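Local coordinates for protein macrophomate synthase intermolecular Diels-Alderase (Macrophoma commelinae, PDB 1IZC) that belongs to the HpcH/HpaI aldolase/citrate lyase family of TIM-barrel proteins and holds a magnesium ion and pyruvic acid in its pocket, at residues T42-A47 against S262-G267. The protein carries 1 engineered substitution. Residues are numbered along the deposited sequence; the frame is centred on the assembly and turned at random.
Sequences TLMGVA and SLIEQG
Thr42 and Ile264 bring the two backbones nearest, 7.5 Å apart between their CA atoms, where the residue just before strand 43-48 faces the last turn of helix 260-265. No hydrogen bond joins the segments. The helical turn gives way to a Schellman motif: Gly267 has positive phi (107°), and its N bonds back to Ile264 O at 3.0 Å. Thr42 and Ile264 each direct their CB at the other segment. Ile264 lays its longer branch against the threonine, CG1 coming to 3.7 Å from Thr42 OG1 and CD1 to 4.0 Å from Thr42 CB. The hydroxyl thus meets hydrocarbon on this side, while its polar need is met by a hydrogen bond with Pro39 O.

In the eight-stranded parallel barrel of this TIM-barrel fold, 43-48 is the first strand and pairs with the last, 271-275; the contact sets the helix preceding that last strand beside the start of the first. Met44 adds the second touch, side chain running roughly at right angles to Ile264. Its CB does not point at the helix, but the bend at chi2 (-58°) turns the end of the chain toward it, bringing CE to 4.1 Å from Ile264 CD1. This apolar patch continues across a subunit boundary, since Ala291 and Ala295 of the second subunit pack on Met44 and Ile264, respectively.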
loop_
_atom_site.group_PDB
_atom_site.type_symbol
_atom_site.label_atom_id
_atom_site.label_comp_id
_atom_site.label_asym_id
_atom_site.label_seq_id
_atom_site.Cartn_x
_atom_site.Cartn_y
_atom_site.Cartn_z
ATOM N N THR A 42 16.913 -33.119 8.598
ATOM C CA THR A 42 15.775 -32.856 7.724
ATOM C C THR A 42 15.307 -31.432 8.032
ATOM O O THR A 42 15.158 -31.071 9.195
ATOM C CB THR A 42 14.634 -33.859 8.014
ATOM O OG1 THR A 42 14.987 -35.142 7.474
ATOM C CG2 THR A 42 13.313 -33.391 7.406
ATOM N N LEU A 43 15.100 -30.629 6.990
ATOM C CA LEU A 43 14.677 -29.239 7.173
ATOM C C LEU A 43 13.243 -29.124 7.652
ATOM O O LEU A 43 12.325 -29.652 7.025
ATOM C CB LEU A 43 14.825 -28.461 5.864
ATOM C CG LEU A 43 16.253 -28.176 5.403
ATOM C CD1 LEU A 43 16.959 -29.479 5.105
ATOM C CD2 LEU A 43 16.228 -27.294 4.154
ATOM N N MET A 44 13.057 -28.431 8.771
ATOM C CA MET A 44 11.718 -28.233 9.317
ATOM C C MET A 44 11.364 -26.762 9.075
ATOM O O MET A 44 12.054 -25.864 9.565
ATOM C CB MET A 44 11.712 -28.554 10.812
ATOM C CG MET A 44 12.270 -29.940 11.147
ATOM S SD MET A 44 11.380 -31.256 10.309
ATOM C CE MET A 44 12.341 -32.704 10.910
ATOM N N GLY A 45 10.304 -26.531 8.299
ATOM C CA GLY A 45 9.923 -25.166 7.985
ATOM C C GLY A 45 8.456 -24.846 8.194
ATOM O O GLY A 45 7.704 -25.627 8.780
ATOM N N VAL A 46 8.051 -23.690 7.680
ATOM C CA VAL A 46 6.685 -23.215 7.830
ATOM C C VAL A 46 6.159 -22.703 6.497
ATOM O O VAL A 46 6.893 -22.056 5.730
ATOM C CB VAL A 46 6.630 -22.093 8.923
ATOM C CG1 VAL A 46 7.496 -20.898 8.516
ATOM C CG2 VAL A 46 5.188 -21.658 9.175
ATOM N N ALA A 47 4.897 -23.025 6.210
ATOM C CA ALA A 47 4.249 -22.599 4.967
ATOM C C ALA A 47 3.647 -21.227 5.250
ATOM O O ALA A 47 3.026 -21.021 6.288
ATOM C CB ALA A 47 3.173 -23.597 4.567
ATOM N N SER A 262 7.714 -40.722 10.404
ATOM C CA SER A 262 7.265 -41.540 9.290
ATOM C C SER A 262 7.618 -40.874 7.960
ATOM O O SER A 262 8.035 -41.541 7.008
ATOM C CB SER A 262 5.755 -41.761 9.367
ATOM O OG SER A 262 5.322 -42.588 8.299
ATOM N N LEU A 263 7.453 -39.555 7.889
ATOM C CA LEU A 263 7.776 -38.853 6.652
ATOM C C LEU A 263 9.265 -38.973 6.357
ATOM O O LEU A 263 9.656 -39.172 5.211
ATOM C CB LEU A 263 7.368 -37.374 6.746
ATOM C CG LEU A 263 5.858 -37.160 6.895
ATOM C CD1 LEU A 263 5.559 -35.689 7.169
ATOM C CD2 LEU A 263 5.142 -37.631 5.627
ATOM N N ILE A 264 10.101 -38.857 7.385
ATOM C CA ILE A 264 11.538 -38.968 7.173
ATOM C C ILE A 264 11.873 -40.373 6.677
ATOM O O ILE A 264 12.705 -40.540 5.786
ATOM C CB ILE A 264 12.329 -38.658 8.465
ATOM C CG1 ILE A 264 12.224 -37.152 8.770
ATOM C CG2 ILE A 264 13.804 -39.065 8.303
ATOM C CD1 ILE A 264 12.759 -36.753 10.122
ATOM N N GLU A 265 11.204 -41.377 7.236
ATOM C CA GLU A 265 11.451 -42.764 6.829
ATOM C C GLU A 265 11.057 -42.963 5.374
ATOM O O GLU A 265 11.627 -43.802 4.669
ATOM C CB GLU A 265 10.656 -43.734 7.714
ATOM C CG GLU A 265 11.057 -43.684 9.177
ATOM C CD GLU A 265 10.207 -44.592 10.055
ATOM O OE1 GLU A 265 8.959 -44.494 9.996
ATOM O OE2 GLU A 265 10.791 -45.400 10.811
ATOM N N GLN A 266 10.079 -42.183 4.933
ATOM C CA GLN A 266 9.586 -42.245 3.565
ATOM C C GLN A 266 10.447 -41.464 2.576
ATOM O O GLN A 266 10.202 -41.503 1.371
ATOM C CB GLN A 266 8.159 -41.714 3.501
ATOM C CG GLN A 266 7.147 -42.577 4.208
ATOM C CD GLN A 266 5.767 -41.967 4.173
ATOM O OE1 GLN A 266 5.231 -41.674 3.100
ATOM N NE2 GLN A 266 5.177 -41.768 5.347
ATOM N N GLY A 267 11.440 -40.742 3.083
ATOM C CA GLY A 267 12.309 -39.988 2.201
ATOM C C GLY A 267 12.124 -38.479 2.200
ATOM O O GLY A 267 12.766 -37.794 1.408
#